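Local structure of ethanolamine utilization protein EutN/carboxysome structural protein Ccml (Halothece sp., 6OWG) at residues 56-61 against 77-82; 2-7 against 25-30. The protein probably forms pentamers that close the vertices of a carboxysome-type bacterial microcompartment shell, as in the EutN/CcmL family. All blocks are in the same frame, centred on the assembly; numbering follows the deposited sequence.

Contact 1. Residues 56-61 against 77-82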
loop_
_atom_site.group_PDB
_atom_site.type_symbol
_atom_site.label_atom_id
_atom_site.label_comp_id
_atom_site.label_asym_id
_atom_site.label_seq_id
_atom_site.Cartn_x
_atom_site.Cartn_y
_atom_site.Cartn_z
ATOM N N LEU D 56 95.498 -50.902 5.180
ATOM C CA LEU D 56 95.351 -49.955 6.274
ATOM C C LEU D 56 94.095 -50.318 7.049
ATOM O O LEU D 56 93.008 -50.402 6.472
ATOM C CB LEU D 56 95.266 -48.515 5.776
ATOM C CG LEU D 56 96.548 -47.842 5.302
ATOM C CD1 LEU D 56 96.230 -46.434 4.876
ATOM C CD2 LEU D 56 97.600 -47.847 6.391
ATOM N N VAL D 57 94.247 -50.533 8.347
ATOM C CA VAL D 57 93.145 -50.888 9.225
ATOM C C VAL D 57 93.013 -49.816 10.301
ATOM O O VAL D 57 94.011 -49.359 10.866
ATOM C CB VAL D 57 93.340 -52.311 9.808
ATOM C CG1 VAL D 57 94.694 -52.473 10.472
ATOM C CG2 VAL D 57 92.232 -52.670 10.778
ATOM N N ASN D 58 91.787 -49.362 10.534
ATOM C CA ASN D 58 91.546 -48.398 11.588
ATOM C C ASN D 58 91.073 -49.121 12.847
ATOM O O ASN D 58 90.893 -50.340 12.864
ATOM C CB ASN D 58 90.572 -47.305 11.120
ATOM C CG ASN D 58 89.214 -47.840 10.677
ATOM O OD1 ASN D 58 88.915 -49.023 10.771
ATOM N ND2 ASN D 58 88.380 -46.941 10.188
ATOM N N ARG D 59 90.859 -48.360 13.913
ATOM C CA ARG D 59 90.468 -48.925 15.190
ATOM C C ARG D 59 89.349 -48.078 15.768
ATOM O O ARG D 59 89.251 -46.880 15.496
ATOM C CB ARG D 59 91.657 -48.990 16.154
ATOM C CG ARG D 59 91.558 -50.079 17.194
ATOM C CD ARG D 59 92.843 -50.205 17.990
ATOM N NE ARG D 59 93.046 -49.067 18.881
ATOM C CZ ARG D 59 94.000 -49.003 19.804
ATOM N NH1 ARG D 59 94.835 -50.017 19.966
ATOM N NH2 ARG D 59 94.112 -47.927 20.569
ATOM N N GLY D 60 88.490 -48.717 16.551
ATOM C CA GLY D 60 87.503 -47.990 17.319
ATOM C C GLY D 60 86.242 -47.636 16.565
ATOM O O GLY D 60 85.772 -48.403 15.724
ATOM N N SER D 61 85.688 -46.463 16.860
ATOM C CA SER D 61 84.430 -46.023 16.277
ATOM C C SER D 61 84.565 -45.580 14.829
ATOM O O SER D 61 83.547 -45.308 14.186
ATOM C CB SER D 61 83.839 -44.889 17.114
ATOM O OG SER D 61 84.662 -43.739 17.081
ATOM N N MET D 77 88.497 -52.178 10.907
ATOM C CA MET D 77 88.009 -52.212 9.536
ATOM C C MET D 77 89.148 -51.886 8.588
ATOM O O MET D 77 89.866 -50.909 8.800
ATOM C CB MET D 77 86.863 -51.218 9.344
ATOM C CG MET D 77 86.388 -51.078 7.923
ATOM S SD MET D 77 84.779 -50.296 7.820
ATOM C CE MET D 77 85.235 -48.577 7.940
ATOM N N VAL D 78 89.309 -52.700 7.547
ATOM C CA VAL D 78 90.224 -52.360 6.466
ATOM C C VAL D 78 89.630 -51.201 5.678
ATOM O O VAL D 78 88.538 -51.310 5.112
ATOM C CB VAL D 78 90.482 -53.573 5.564
ATOM C CG1 VAL D 78 91.196 -53.151 4.298
ATOM C CG2 VAL D 78 91.278 -54.622 6.306
ATOM N N VAL D 79 90.341 -50.075 5.651
ATOM C CA VAL D 79 89.863 -48.901 4.934
ATOM C C VAL D 79 90.533 -48.730 3.577
ATOM O O VAL D 79 89.968 -48.059 2.702
ATOM C CB VAL D 79 90.045 -47.621 5.776
ATOM C CG1 VAL D 79 89.158 -47.674 6.985
ATOM C CG2 VAL D 79 91.491 -47.444 6.191
ATOM N N ALA D 80 91.703 -49.324 3.372
ATOM C CA ALA D 80 92.445 -49.142 2.139
ATOM C C ALA D 80 93.347 -50.343 1.933
ATOM O O ALA D 80 93.861 -50.918 2.890
ATOM C CB ALA D 80 93.280 -47.860 2.169
ATOM N N ILE D 81 93.517 -50.720 0.673
ATOM C CA ILE D 81 94.581 -51.622 0.263
ATOM C C ILE D 81 95.781 -50.761 -0.089
ATOM O O ILE D 81 95.668 -49.827 -0.890
ATOM C CB ILE D 81 94.155 -52.496 -0.927
ATOM C CG1 ILE D 81 93.023 -53.436 -0.521
ATOM C CG2 ILE D 81 95.327 -53.295 -1.449
ATOM C CD1 ILE D 81 92.358 -54.099 -1.689
ATOM N N ILE D 82 96.921 -51.052 0.530
ATOM C CA ILE D 82 98.109 -50.232 0.335
ATOM C C ILE D 82 98.680 -50.505 -1.049
ATOM O O ILE D 82 98.984 -51.651 -1.399
ATOM C CB ILE D 82 99.144 -50.503 1.433
ATOM C CG1 ILE D 82 98.717 -49.843 2.741
ATOM C CG2 ILE D 82 100.504 -49.994 1.026
ATOM C CD1 ILE D 82 99.472 -50.349 3.927
#
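L56 is gripped at both of its backbone polar atoms by the strand of residues 77-81, which runs antiparallel to 56-59. L56 N donates to A80 O at 2.8 Å, and V79 N returns a bond of 2.8 Å to L56 O, coming in almost straight on the carbonyl (C=O...N 165°). A third backbone bond, N58 N to M77 O at 3.0 Å, arrives tilted from the carbonyl plane. Between the first two and the third the pairing slips by one residue: V79 and A80 together face L56, whereas V57 already pairs with V78.

The apolar contacts gather on the L56 side of the sheet. CB of L56 packs against V79 CG2 and A80 CB, and its CG meets I82 CG1 at 3.9 Å, the two side chains crossing at about a right angle. L56 CG stands anti to the carbonyl carbon (chi1 -75°), which carries the branch toward I82, and L56 also packs on L24 of a neighbouring subunit. V57 and V78 turn to the other side, where both touch L27.

Among polar side chains N58 stands out. It lies alongside M77, pointing the same way, and its amide nitrogen ND2 comes up to V79 at an oblique angle, 3.4 Å from V79 CG1. That nitrogen also makes a weak hydrogen bond to P73 O of the neighbouring subunit.

A80 and I81 pair with a strand of that subunit, so the sheet continues through the interface, while V78 bonds through its backbone to A44 within the chain. The arrangement is a classic beta bulge between the fourth and fifth strands of an OB-type barrel, and it lies where the barrel both closes on itself and meets its neighbour.

Contact 2. Residues 2-7 against 25-30; sequences QMAKVC and LLLQFI
F29 and A4 face each other as a non-hydrogen-bonded pair of two antiparallel strands, with the ring of F29 leaning along residues 2-4. F29 CG is anti to the carbonyl carbon (chi1 -71°), and this brings CD1 to 3.7 Å from M3 O, which lies at the ring edge, in its plane. CE1 comes to 3.6 Å from Q2 CB, and A4 CB meets the ring obliquely, through CD1.

Further along this face, A4 CB also rests on L27 CB. V6 and L27 then run side by side and point the same way, V6 CG2 touching L27 CD2 at 3.7 Å, while the other branch, V6 CG1, turns to L25 CD1 at 3.8 Å.

I30 has CG1 between its backbone N and carbonyl carbon, a setting (chi1 48°) that lays this branch against the M3 carbonyl and 3.8 Å from M3 CB, and CG2 faces K5 CB. With both branches removed, an alanine here is likely to open a gap beside M3 CB and K5 CB. C7 SG packs on Q28 CB at 3.6 Å; beyond it the extended Q28 chain sends NE2 to L37 O, and K5 NZ hydrogen-bonds to G52 O.

Four backbone bonds join the strands, among them I30 N to M3 O at 3.1 Å and the reciprocal pair between K5 and Q28.

Strand 54-59 borders 2-11 on its far edge, bringing V57 against A4 and F29, and strand 39-44 borders 24-30, with A43 on L27. L36 of the short strand 36-37 lies against K5, Q28 and I30, while M3 packs on V42 of a neighbouring subunit.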
loop_
_atom_site.group_PDB
_atom_site.type_symbol
_atom_site.label_atom_id
_atom_site.label_comp_id
_atom_site.label_asym_id
_atom_site.label_seq_id
_atom_site.Cartn_x
_atom_site.Cartn_y
_atom_site.Cartn_z
ATOM N N GLN D 2 96.645 -48.292 11.059
ATOM C CA GLN D 2 97.840 -49.109 11.151
ATOM C C GLN D 2 98.014 -49.867 9.848
ATOM O O GLN D 2 97.040 -50.177 9.161
ATOM C CB GLN D 2 97.762 -50.098 12.313
ATOM C CG GLN D 2 97.900 -49.469 13.679
ATOM C CD GLN D 2 99.333 -49.159 14.022
ATOM O OE1 GLN D 2 99.682 -48.018 14.313
ATOM N NE2 GLN D 2 100.179 -50.177 13.986
ATOM N N MET D 3 99.262 -50.154 9.507
ATOM C CA MET D 3 99.557 -51.019 8.379
ATOM C C MET D 3 99.538 -52.463 8.848
ATOM O O MET D 3 100.140 -52.806 9.867
ATOM C CB MET D 3 100.915 -50.680 7.768
ATOM C CG MET D 3 100.993 -49.297 7.168
ATOM S SD MET D 3 102.416 -49.092 6.094
ATOM C CE MET D 3 103.740 -49.558 7.196
ATOM N N ALA D 4 98.827 -53.304 8.109
ATOM C CA ALA D 4 98.698 -54.702 8.469
ATOM C C ALA D 4 98.780 -55.552 7.214
ATOM O O ALA D 4 98.484 -55.098 6.108
ATOM C CB ALA D 4 97.389 -54.969 9.217
ATOM N N LYS D 5 99.202 -56.796 7.400
ATOM C CA LYS D 5 99.262 -57.783 6.337
ATOM C C LYS D 5 98.154 -58.805 6.544
ATOM O O LYS D 5 97.955 -59.292 7.659
ATOM C CB LYS D 5 100.624 -58.476 6.318
ATOM C CG LYS D 5 100.867 -59.353 5.117
ATOM C CD LYS D 5 102.106 -60.201 5.316
ATOM C CE LYS D 5 102.316 -61.157 4.156
ATOM N NZ LYS D 5 102.585 -60.434 2.884
ATOM N N VAL D 6 97.431 -59.122 5.472
ATOM C CA VAL D 6 96.335 -60.087 5.532
ATOM C C VAL D 6 96.952 -61.475 5.673
ATOM O O VAL D 6 97.567 -61.989 4.741
ATOM C CB VAL D 6 95.426 -60.003 4.307
ATOM C CG1 VAL D 6 94.207 -60.882 4.500
ATOM C CG2 VAL D 6 95.022 -58.572 4.029
ATOM N N CYS D 7 96.788 -62.087 6.845
ATOM C CA CYS D 7 97.358 -63.410 7.065
ATOM C C CYS D 7 96.307 -64.507 6.980
ATOM O O CYS D 7 96.651 -65.679 6.805
ATOM C CB CYS D 7 98.081 -63.460 8.409
ATOM S SG CYS D 7 99.649 -62.565 8.410
ATOM N N LEU D 25 88.755 -60.617 8.427
ATOM C CA LEU D 25 90.120 -60.923 8.036
ATOM C C LEU D 25 91.034 -60.904 9.250
ATOM O O LEU D 25 90.982 -60.000 10.082
ATOM C CB LEU D 25 90.624 -59.919 6.996
ATOM C CG LEU D 25 90.130 -60.054 5.562
ATOM C CD1 LEU D 25 90.903 -59.101 4.694
ATOM C CD2 LEU D 25 90.307 -61.474 5.079
ATOM N N LEU D 26 91.891 -61.913 9.334
ATOM C CA LEU D 26 92.942 -61.969 10.342
ATOM C C LEU D 26 94.146 -61.218 9.791
ATOM O O LEU D 26 94.782 -61.674 8.836
ATOM C CB LEU D 26 93.297 -63.411 10.688
ATOM C CG LEU D 26 94.255 -63.573 11.862
ATOM C CD1 LEU D 26 93.495 -63.492 13.165
ATOM C CD2 LEU D 26 95.006 -64.880 11.754
ATOM N N LEU D 27 94.450 -60.067 10.376
ATOM C CA LEU D 27 95.524 -59.207 9.907
ATOM C C LEU D 27 96.611 -59.122 10.962
ATOM O O LEU D 27 96.336 -58.741 12.100
ATOM C CB LEU D 27 95.015 -57.800 9.606
ATOM C CG LEU D 27 93.664 -57.604 8.940
ATOM C CD1 LEU D 27 93.257 -56.179 9.132
ATOM C CD2 LEU D 27 93.760 -57.926 7.473
ATOM N N GLN D 28 97.839 -59.452 10.583
ATOM C CA GLN D 28 98.994 -59.241 11.442
ATOM C C GLN D 28 99.586 -57.870 11.153
ATOM O O GLN D 28 99.744 -57.492 9.989
ATOM C CB GLN D 28 100.051 -60.322 11.233
ATOM C CG GLN D 28 101.115 -60.342 12.306
ATOM C CD GLN D 28 102.175 -61.382 12.049
ATOM O OE1 GLN D 28 102.090 -62.146 11.089
ATOM N NE2 GLN D 28 103.187 -61.419 12.905
ATOM N N PHE D 29 99.910 -57.135 12.208
ATOM C CA PHE D 29 100.455 -55.798 12.044
ATOM C C PHE D 29 101.909 -55.856 11.603
ATOM O O PHE D 29 102.677 -56.716 12.040
ATOM C CB PHE D 29 100.328 -55.011 13.343
ATOM C CG PHE D 29 98.923 -54.633 13.677
ATOM C CD1 PHE D 29 98.193 -53.829 12.825
ATOM C CD2 PHE D 29 98.324 -55.089 14.835
ATOM C CE1 PHE D 29 96.894 -53.486 13.128
ATOM C CE2 PHE D 29 97.025 -54.743 15.140
ATOM C CZ PHE D 29 96.313 -53.940 14.284
ATOM N N ILE D 30 102.275 -54.943 10.717
ATOM C CA ILE D 30 103.639 -54.790 10.233
ATOM C C ILE D 30 104.146 -53.441 10.707
ATOM O O ILE D 30 103.368 -52.499 10.868
ATOM C CB ILE D 30 103.708 -54.900 8.698
ATOM C CG1 ILE D 30 102.640 -54.012 8.081
ATOM C CG2 ILE D 30 103.511 -56.326 8.253
ATOM C CD1 ILE D 30 102.639 -53.997 6.626
#

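How the contacts relate
Contact 2 closes before contact 1 opens along the chain, and their centres lie 10 Å apart in one five-stranded antiparallel sheet. The order across it is 39-44, 24-30, 2-11, 54-59, 76-81, and strands 2-11 and 54-59 are where the two contacts adjoin. Q2 N and V57 O, 2.8 Å apart and probably hydrogen-bonded, stitch the two contacts directly. V57 CG1 packs on F29 CE1, and separately I82 CD1 meets M3 CG. Together the contacts build much of the OB-type barrel wall, and both touch the same neighbouring subunit, consistent with a barrel assembled side by side with its copies in a pentamer.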